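Local structure of FAD-binding oxidoreductase (Gulosibacter chungangensis, 7PBG) at residues Asp8-Ser11 and Ala12-Ala16; Asp49-Glu52 and Phe53-Ser56; Thr134-Glu137 and Ala138-Ser142; Asn369-His372 and Glu373-Thr376; Lys417-Ser420 and Asp421-Ile425. The protein oxidises 4-alkylphenols such as 4-ethylphenol, probably dehydrogenating it to 4-vinylphenol, with a covalently attached FAD. One frame throughout, in Å; residues are numbered along the deposited sequence.

Interaction 1 (Asp8-Ser11 and Ala12-Ala16); sequences DGVS and AEQFA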
# COMPACT_ATOMS: atom_id res chain seq x y z
N ASP A 8 21.36 6.32 29.23
CA ASP A 8 21.29 7.65 29.90
C ASP A 8 20.03 7.73 30.78
O ASP A 8 18.93 7.35 30.32
CB ASP A 8 21.29 8.78 28.87
CG ASP A 8 22.64 8.95 28.19
OD1 ASP A 8 23.61 8.34 28.66
OD2 ASP A 8 22.70 9.72 27.21
N GLY A 9 20.17 8.18 32.03
CA GLY A 9 19.03 8.34 32.95
C GLY A 9 18.69 7.09 33.75
O GLY A 9 17.80 7.17 34.61
N VAL A 10 19.33 5.96 33.49
CA VAL A 10 19.05 4.69 34.21
C VAL A 10 20.34 4.28 34.92
O VAL A 10 21.36 4.03 34.27
CB VAL A 10 18.56 3.56 33.28
CG1 VAL A 10 18.39 2.26 34.04
CG2 VAL A 10 17.27 3.96 32.55
N SER A 11 20.27 4.22 36.23
CA SER A 11 21.40 3.89 37.11
C SER A 11 21.63 2.37 37.06
O SER A 11 20.71 1.61 36.60
CB SER A 11 21.07 4.34 38.50
OG SER A 11 20.18 3.42 39.15
N ALA A 12 22.80 1.92 37.47
CA ALA A 12 23.07 0.46 37.55
C ALA A 12 22.06 -0.23 38.47
O ALA A 12 21.68 -1.40 38.22
CB ALA A 12 24.50 0.21 37.99
N GLU A 13 21.68 0.41 39.59
CA GLU A 13 20.76 -0.21 40.56
C GLU A 13 19.40 -0.41 39.87
O GLU A 13 18.84 -1.51 39.96
CB GLU A 13 20.70 0.66 41.82
CG GLU A 13 19.65 0.20 42.80
CD GLU A 13 19.55 1.17 43.96
OE1 GLU A 13 18.69 2.07 43.90
OE2 GLU A 13 20.41 1.07 44.87
N GLN A 14 18.91 0.63 39.21
CA GLN A 14 17.63 0.60 38.46
C GLN A 14 17.69 -0.48 37.38
O GLN A 14 16.75 -1.31 37.32
CB GLN A 14 17.36 1.99 37.89
CG GLN A 14 16.83 2.94 38.95
CD GLN A 14 16.87 4.37 38.48
OE1 GLN A 14 17.53 4.70 37.49
NE2 GLN A 14 16.17 5.25 39.19
N PHE A 15 18.76 -0.48 36.58
CA PHE A 15 18.97 -1.46 35.49
C PHE A 15 18.99 -2.88 36.05
O PHE A 15 18.33 -3.80 35.48
CB PHE A 15 20.26 -1.16 34.72
CG PHE A 15 20.34 -1.90 33.41
CD1 PHE A 15 19.61 -1.44 32.33
CD2 PHE A 15 21.04 -3.09 33.28
CE1 PHE A 15 19.65 -2.10 31.11
CE2 PHE A 15 21.08 -3.75 32.06
CZ PHE A 15 20.37 -3.26 30.99
N ALA A 16 19.75 -3.12 37.12
CA ALA A 16 19.81 -4.46 37.75
C ALA A 16 18.38 -4.87 38.18
O ALA A 16 18.07 -6.09 38.16
CB ALA A 16 20.75 -4.48 38.94
O HOH W 1 19.29 4.22 41.75
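S11 and Q14 grip each other at the start of helix 12-26, where S11 holds the N-cap position and Q14 lies three residues on. The first helical residue, A12, touches S11 with its methyl, A12 CB lying 3.7 Å from S11 C. E13 runs outward, yet a water links it back: this water donates to E13 OE1 and lies 2.9 Å from S11 OG. Q14 then bonds twice. Its backbone Q14 N donates to S11 OG over 3.1 Å at a nearly straight 170°, while its side-chain Q14 OE1 accepts from S11 N, also at 3.1 Å and straighter still (177°). The amide reaches back because Q14 CG lies beside its own backbone N (chi1 -78°) and the chain runs extended from there. With an alanine at Q14, S11 N would probably lose its acceptor and the cap would keep just the half made by the serine hydroxyl. At F15 the helical bonding begins, F15 N donating to S11 O over 2.9 Å. F15 CB meets V10 CG1 at 4.0 Å, and that methyl also sits at the edge of the phenyl ring; the ring itself packs edge-to-face with F3. The reciprocal polar bonds make a capping box, so the amides of S11 and Q14 are each met by the other residue's side chain, while the V10-F15 contact, spaced as in a hydrophobic staple, joins the preceding loop to the first turn.

Interaction 2 (Asp49-Glu52 and Phe53-Ser56); sequences DGDE and FKGS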
# COMPACT_ATOMS: atom_id res chain seq x y z
N ASP A 49 33.59 4.22 16.49
CA ASP A 49 34.73 3.51 17.14
C ASP A 49 34.47 3.21 18.62
O ASP A 49 35.24 2.37 19.17
CB ASP A 49 36.02 4.32 17.02
CG ASP A 49 36.38 4.66 15.59
OD1 ASP A 49 36.14 3.82 14.70
OD2 ASP A 49 36.84 5.78 15.36
N GLY A 50 33.45 3.83 19.23
CA GLY A 50 33.25 3.86 20.69
C GLY A 50 32.04 3.05 21.13
O GLY A 50 31.72 2.01 20.50
N ASP A 51 31.34 3.54 22.16
CA ASP A 51 30.15 2.86 22.72
C ASP A 51 28.87 3.35 22.02
O ASP A 51 27.79 2.92 22.48
CB ASP A 51 30.15 3.00 24.24
CG ASP A 51 30.99 1.91 24.89
OD1 ASP A 51 31.49 1.03 24.15
OD2 ASP A 51 31.12 1.95 26.12
N GLU A 52 28.97 4.11 20.92
CA GLU A 52 27.80 4.47 20.08
C GLU A 52 27.10 3.19 19.60
O GLU A 52 27.83 2.24 19.17
CB GLU A 52 28.20 5.30 18.86
CG GLU A 52 29.00 6.53 19.23
CD GLU A 52 30.52 6.38 19.08
OE1 GLU A 52 31.07 5.27 19.29
OE2 GLU A 52 31.14 7.38 18.74
N PHE A 53 25.77 3.13 19.76
CA PHE A 53 24.92 2.08 19.17
C PHE A 53 25.26 0.74 19.83
O PHE A 53 25.01 -0.30 19.23
CB PHE A 53 25.12 2.00 17.65
CG PHE A 53 25.06 3.35 16.96
CD1 PHE A 53 23.92 4.13 17.07
CD2 PHE A 53 26.14 3.87 16.27
CE1 PHE A 53 23.85 5.38 16.47
CE2 PHE A 53 26.08 5.13 15.69
CZ PHE A 53 24.95 5.90 15.81
N LYS A 54 25.78 0.74 21.05
CA LYS A 54 26.08 -0.54 21.75
C LYS A 54 24.98 -0.84 22.77
O LYS A 54 24.86 -0.10 23.79
CB LYS A 54 27.48 -0.54 22.38
CG LYS A 54 28.62 -0.29 21.40
CD LYS A 54 29.19 -1.47 20.77
CE LYS A 54 30.32 -1.14 19.81
NZ LYS A 54 31.61 -0.95 20.53
N GLY A 55 24.26 -1.96 22.58
CA GLY A 55 23.20 -2.35 23.52
C GLY A 55 23.78 -2.85 24.84
O GLY A 55 24.99 -3.21 24.89
N SER A 56 22.94 -2.90 25.87
CA SER A 56 23.31 -3.24 27.27
C SER A 56 23.07 -4.71 27.53
O SER A 56 23.70 -5.28 28.45
CB SER A 56 22.53 -2.45 28.25
OG SER A 56 21.12 -2.59 28.00
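A type II beta turn from D51 to K54 lies in the loop that leads to strand 57-59; its ends are joined by a backbone bond, and the K54 side chain reaches back to G50 just before it. K54 N donates to D51 O over a long 3.3 Å with an N-H...O angle of 142°, and it approaches from above the carbonyl plane, so this closing bond is far from ideal. A second tie comes from the lysine side chain, whose ammonium K54 NZ donates to G50 O at 3.0 Å. Bends at chi2 (-90°) and at the last torsion bring NZ to the carbonyl of G50. The carboxylate of D51 crosses the lysine at about a right angle; D51 OD1 stays 4.1 Å from K54 NZ, an attraction of charges and not a salt bridge. E52 and F53 fill the two corners of the turn, and F53 takes the second of them with positive phi (67°), as the type II geometry requires. Its ring lies obliquely against E52, with F53 CD2 3.6 Å from E52 CB, and packs further on S96 and V481. E52 bends back at its own chi2 and places E52 OE1 2.8 Å from G50 N, a weak bond. D51 O also accepts from T100 OG1, and K54 pairs through its backbone with G101; ahead of the turn, D49 forms a salt bridge with R454.

Interaction 3 (Thr134-Glu137 and Ala138-Ser142); sequences TLYE and AVRDS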
# COMPACT_ATOMS: atom_id res chain seq x y z
N THR A 134 14.33 -20.52 5.24
CA THR A 134 13.34 -21.34 5.96
C THR A 134 11.98 -21.32 5.26
O THR A 134 11.36 -22.38 5.12
CB THR A 134 13.22 -20.88 7.41
OG1 THR A 134 14.53 -21.11 7.92
CG2 THR A 134 12.18 -21.67 8.16
N LEU A 135 11.50 -20.13 4.82
CA LEU A 135 10.17 -20.05 4.22
C LEU A 135 10.23 -20.77 2.89
O LEU A 135 9.30 -21.51 2.62
CB LEU A 135 9.75 -18.59 4.05
CG LEU A 135 8.35 -18.42 3.48
CD1 LEU A 135 7.30 -19.03 4.38
CD2 LEU A 135 8.05 -16.94 3.20
N TYR A 136 11.34 -20.66 2.16
CA TYR A 136 11.50 -21.35 0.86
C TYR A 136 11.38 -22.85 1.11
O TYR A 136 10.61 -23.54 0.38
CB TYR A 136 12.82 -20.98 0.23
CG TYR A 136 13.14 -21.86 -0.94
CD1 TYR A 136 12.44 -21.69 -2.11
CD2 TYR A 136 14.07 -22.87 -0.83
CE1 TYR A 136 12.73 -22.47 -3.20
CE2 TYR A 136 14.33 -23.70 -1.90
CZ TYR A 136 13.64 -23.51 -3.08
OH TYR A 136 13.89 -24.32 -4.16
N GLU A 137 12.11 -23.33 2.09
CA GLU A 137 12.11 -24.79 2.38
C GLU A 137 10.69 -25.21 2.81
O GLU A 137 10.22 -26.25 2.33
CB GLU A 137 13.16 -25.11 3.44
CG GLU A 137 14.57 -25.06 2.84
CD GLU A 137 15.73 -25.25 3.79
OE1 GLU A 137 15.48 -25.38 4.99
OE2 GLU A 137 16.87 -25.19 3.31
N ALA A 138 10.03 -24.44 3.67
CA ALA A 138 8.68 -24.78 4.18
C ALA A 138 7.68 -24.84 3.03
O ALA A 138 6.90 -25.78 3.00
CB ALA A 138 8.24 -23.85 5.26
N VAL A 139 7.77 -23.91 2.07
CA VAL A 139 6.87 -23.89 0.90
C VAL A 139 7.22 -25.10 0.04
O VAL A 139 6.30 -25.80 -0.38
CB VAL A 139 6.93 -22.54 0.16
CG1 VAL A 139 6.18 -22.59 -1.14
CG2 VAL A 139 6.44 -21.41 1.05
N ARG A 140 8.49 -25.34 -0.22
CA ARG A 140 8.92 -26.46 -1.09
C ARG A 140 8.38 -27.76 -0.49
O ARG A 140 7.74 -28.57 -1.23
CB ARG A 140 10.43 -26.54 -1.21
CG ARG A 140 10.90 -27.73 -2.03
CD ARG A 140 12.40 -27.86 -1.87
NE ARG A 140 12.76 -28.16 -0.48
CZ ARG A 140 13.97 -27.99 0.05
NH1 ARG A 140 14.96 -27.49 -0.66
NH2 ARG A 140 14.15 -28.29 1.33
N ASP A 141 8.58 -27.95 0.80
CA ASP A 141 8.22 -29.25 1.44
C ASP A 141 6.69 -29.40 1.59
O ASP A 141 6.26 -30.55 1.77
CB ASP A 141 9.01 -29.44 2.73
CG ASP A 141 10.50 -29.50 2.50
OD1 ASP A 141 10.95 -29.76 1.33
OD2 ASP A 141 11.21 -29.20 3.43
N SER A 142 5.91 -28.30 1.56
CA SER A 142 4.41 -28.28 1.64
C SER A 142 3.78 -28.78 0.34
O SER A 142 2.60 -29.20 0.39
CB SER A 142 3.88 -26.91 1.98
OG SER A 142 3.85 -26.07 0.82
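R140 lies alongside E137, one helical turn apart, and the two side chains point the same way. The carboxylate and guanidinium planes are 19° apart, and E137 CG comes within 3.6 Å of R140 NH2. The charges attract without bonding: E137 OE2 is 4.6 Å from R140 NH2 and well out of the guanidinium plane, so no N-H is aimed at it. The salt bridge goes to the next residue instead, R140 NE to D141 OD1 at 3.0 Å with an angle of 163°; a bend at chi3 (64°) turns the guanidinium so that this partner lies in its plane. Backbone bonds of the regular i to i+4 pattern carry the helix through, with A138 N, V139 N, R140 N and D141 N donating to the carbonyls of T134, L135, Y136 and E137. Helix 132-142 is part of the FAD-binding domain, its apolar flank against strands 114-118 and 123-126: L135 packs on V114, A124 and V126, and A138 on I117. On this flank L135 CD1 meets V139 CG2 at 4.2 Å. Near the far end, S142 OG donates to V139 O over 2.7 Å and is also bonded to A144 N.

Interaction 4 (Asn369-His372 and Glu373-Thr376); sequences NARH and ELNT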
# COMPACT_ATOMS: atom_id res chain seq x y z
N ASN A 369 23.18 -17.22 -12.94
CA ASN A 369 22.48 -18.25 -12.17
C ASN A 369 22.03 -17.72 -10.80
O ASN A 369 20.93 -18.01 -10.41
CB ASN A 369 23.33 -19.51 -12.03
CG ASN A 369 22.57 -20.61 -11.31
OD1 ASN A 369 21.58 -21.13 -11.83
ND2 ASN A 369 22.92 -20.85 -10.06
N ALA A 370 22.86 -16.92 -10.13
CA ALA A 370 22.55 -16.36 -8.82
C ALA A 370 21.31 -15.45 -8.95
O ALA A 370 20.40 -15.51 -8.07
CB ALA A 370 23.76 -15.62 -8.31
N ARG A 371 21.23 -14.65 -10.01
CA ARG A 371 20.07 -13.77 -10.19
C ARG A 371 18.85 -14.57 -10.59
O ARG A 371 17.73 -14.24 -10.14
CB ARG A 371 20.37 -12.67 -11.21
CG ARG A 371 21.58 -11.82 -10.87
CD ARG A 371 21.65 -11.35 -9.45
NE ARG A 371 20.51 -10.58 -8.97
CZ ARG A 371 20.48 -9.92 -7.82
NH1 ARG A 371 19.43 -9.17 -7.50
NH2 ARG A 371 21.54 -9.96 -7.03
N HIS A 372 19.02 -15.54 -11.49
CA HIS A 372 17.92 -16.42 -11.90
C HIS A 372 17.30 -17.04 -10.65
O HIS A 372 16.08 -17.15 -10.58
CB HIS A 372 18.45 -17.45 -12.87
CG HIS A 372 17.41 -18.43 -13.28
ND1 HIS A 372 16.32 -18.06 -13.99
CD2 HIS A 372 17.32 -19.77 -13.07
CE1 HIS A 372 15.60 -19.13 -14.24
NE2 HIS A 372 16.19 -20.20 -13.68
N GLU A 373 18.12 -17.48 -9.71
CA GLU A 373 17.63 -18.06 -8.46
C GLU A 373 16.77 -17.02 -7.72
O GLU A 373 15.56 -17.32 -7.42
CB GLU A 373 18.79 -18.58 -7.63
CG GLU A 373 19.23 -19.96 -8.04
CD GLU A 373 20.36 -20.51 -7.21
OE1 GLU A 373 20.94 -19.74 -6.39
OE2 GLU A 373 20.74 -21.68 -7.46
N LEU A 374 17.33 -15.84 -7.46
CA LEU A 374 16.57 -14.84 -6.67
C LEU A 374 15.26 -14.53 -7.40
O LEU A 374 14.23 -14.37 -6.73
CB LEU A 374 17.37 -13.55 -6.48
CG LEU A 374 18.64 -13.72 -5.66
CD1 LEU A 374 19.34 -12.40 -5.51
CD2 LEU A 374 18.40 -14.33 -4.28
N ASN A 375 15.32 -14.38 -8.72
CA ASN A 375 14.17 -13.91 -9.53
C ASN A 375 13.11 -15.00 -9.65
O ASN A 375 11.99 -14.68 -10.08
CB ASN A 375 14.54 -13.41 -10.93
CG ASN A 375 15.49 -12.26 -10.86
OD1 ASN A 375 15.81 -11.78 -9.75
ND2 ASN A 375 15.92 -11.82 -12.03
N THR A 376 13.47 -16.24 -9.35
CA THR A 376 12.52 -17.37 -9.41
C THR A 376 12.14 -17.85 -8.01
O THR A 376 11.55 -18.92 -7.90
CB THR A 376 13.04 -18.52 -10.29
OG1 THR A 376 14.26 -19.05 -9.77
CG2 THR A 376 13.19 -18.11 -11.74
O HOH W 2 17.92 -10.11 -9.84
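L374 and R371 meet as methyl over guanidinium, L374 CD1 sitting 3.5 Å above the centre of the plane. A CH-pi contact joins T376 to H372: T376 CG2 stands over the imidazole face, 4.0 Å from the H372 ring centroid. Among the hydrogen bonds, T376 OG1 donates to H372 O at 2.8 Å, while T376 N makes a weak bond to the same oxygen. The hydroxyl reaches it because chi1 (61°) sets OG1 between the backbone N and carbonyl carbon. An alanine at T376 would probably cost H372 O its hydroxyl donor and take the methyl from over the imidazole face. Water forms a bridge, accepting from R371 NE over 2.8 Å and donating to N375 OD1 over 2.7 Å. Weaker is the pair N369 ND2 to E373 OE2, at 3.5 Å, with amide and carboxylate planes steeply inclined to each other; E373 OE1 turns to N380. R371 also forms a salt bridge with E152 and a cation-pi contact with Y169, both FAD-binding residues, which places this turn beside the cofactor. Helix 363-375 thus rests against the antiparallel sheet, where H372 bonds S244 of strand 241-249 and N375 bonds T323 of strand 318-326.

Interaction 5 (Lys417-Ser420 and Asp421-Ile425); sequences KRIS and DDHGI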
# COMPACT_ATOMS: atom_id res chain seq x y z
N LYS A 417 31.30 8.04 -8.28
CA LYS A 417 32.65 7.52 -8.61
C LYS A 417 33.70 8.52 -8.13
O LYS A 417 34.66 8.10 -7.52
CB LYS A 417 32.74 7.29 -10.12
CG LYS A 417 33.91 6.46 -10.58
CD LYS A 417 33.68 5.93 -11.98
CE LYS A 417 33.42 7.07 -12.94
NZ LYS A 417 33.61 6.63 -14.34
N ARG A 418 33.46 9.80 -8.38
CA ARG A 418 34.44 10.87 -8.04
C ARG A 418 34.60 10.96 -6.52
O ARG A 418 35.76 10.90 -6.06
CB ARG A 418 34.01 12.25 -8.57
CG ARG A 418 35.13 13.28 -8.54
CD ARG A 418 34.69 14.64 -9.05
NE ARG A 418 33.53 15.10 -8.30
CZ ARG A 418 32.29 15.20 -8.78
NH1 ARG A 418 32.02 14.92 -10.05
NH2 ARG A 418 31.32 15.58 -7.98
N ILE A 419 33.48 11.02 -5.79
CA ILE A 419 33.45 11.22 -4.31
C ILE A 419 34.03 9.95 -3.68
O ILE A 419 34.88 10.08 -2.77
CB ILE A 419 32.03 11.59 -3.83
CG1 ILE A 419 31.62 12.97 -4.37
CG2 ILE A 419 31.93 11.58 -2.31
CD1 ILE A 419 30.16 13.33 -4.12
N SER A 420 33.68 8.78 -4.18
CA SER A 420 34.20 7.52 -3.60
C SER A 420 35.71 7.39 -3.87
O SER A 420 36.43 7.07 -2.90
CB SER A 420 33.39 6.33 -4.05
OG SER A 420 33.42 6.13 -5.47
N ASP A 421 36.18 7.69 -5.09
CA ASP A 421 37.61 7.76 -5.48
C ASP A 421 38.37 8.69 -4.51
O ASP A 421 39.41 8.26 -3.94
CB ASP A 421 37.75 8.20 -6.94
CG ASP A 421 37.51 7.08 -7.94
OD1 ASP A 421 37.32 5.91 -7.48
OD2 ASP A 421 37.53 7.34 -9.15
N ASP A 422 37.83 9.89 -4.29
CA ASP A 422 38.41 10.93 -3.40
C ASP A 422 38.63 10.41 -1.98
O ASP A 422 39.63 10.85 -1.35
CB ASP A 422 37.49 12.16 -3.35
CG ASP A 422 37.51 13.05 -4.57
OD1 ASP A 422 38.31 12.79 -5.49
OD2 ASP A 422 36.72 14.02 -4.57
N HIS A 423 37.76 9.51 -1.47
CA HIS A 423 37.83 8.95 -0.10
C HIS A 423 38.49 7.57 -0.08
O HIS A 423 38.52 6.98 1.00
CB HIS A 423 36.40 8.91 0.47
CG HIS A 423 35.88 10.26 0.82
ND1 HIS A 423 36.02 10.77 2.09
CD2 HIS A 423 35.22 11.20 0.11
CE1 HIS A 423 35.45 11.97 2.15
NE2 HIS A 423 34.99 12.27 0.96
N GLY A 424 38.84 7.03 -1.25
CA GLY A 424 39.52 5.72 -1.35
C GLY A 424 38.59 4.56 -1.04
O GLY A 424 39.05 3.58 -0.37
N ILE A 425 37.32 4.69 -1.43
CA ILE A 425 36.26 3.70 -1.13
C ILE A 425 35.83 3.08 -2.47
O ILE A 425 35.51 3.80 -3.40
CB ILE A 425 35.12 4.35 -0.33
CG1 ILE A 425 35.62 4.98 0.99
CG2 ILE A 425 34.00 3.35 -0.08
CD1 ILE A 425 36.30 4.01 1.93
O HOH W 3 34.65 4.72 -7.36
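S420 O takes I425 N at 2.9 Å and a nearly straight 175°, spanning the end of helix 406-422, while G424 turns out of the helix with positive phi (72°) and G424 N donates to D421 O at 3.0 Å. Before that, regular bonds join D421 N to K417 O and D422 N to R418 O. I419 and H423 run side by side: I419 CG2 is 4.1 Å from H423 CD2, and I419 O lies at the ring edge in its plane, 3.1 Å from H423 CD2. The ring's ND1 bonds E456, and I419 packs on M460 and L464 of helix 451-470. A water donates to both S420 OG (2.7 Å) and D421 OD1 (2.9 Å), joining neighbouring residues; with chi1 at 62°, S420 OG lies between its backbone N and carbonyl carbon, turned back toward T416 O, to which it is bonded. The chain of K417 lies alongside D421, with K417 CG 4.0 Å from D421 OD2, but its ammonium goes to E252 and E414. The paired bonds, from I425 to S420 and from G424 to D421, around a residue of positive phi, are those of a Schellman motif, here ending the helix and turning the chain into strand 426-433.

Following the chain from the N terminus, the five contacts stand in series: none nests within or crosses another, and each spans only a turn or so. Interaction 1 caps the start of helix 12-26; interaction 2 closes a turn before strand 57-59. These two touch, F15 CZ lying 3.2 Å from S56 OG, so the first helix packs on the strand's approach. Interaction 3 lies within helix 132-142 of the FAD-binding domain, its centre about 17 Å from that of interaction 4 near the end of helix 363-375. Interaction 5 ends helix 406-422, with its centre about 31 Å from that of interaction 4, both in the C-terminal part typical of FAD-linked oxidases.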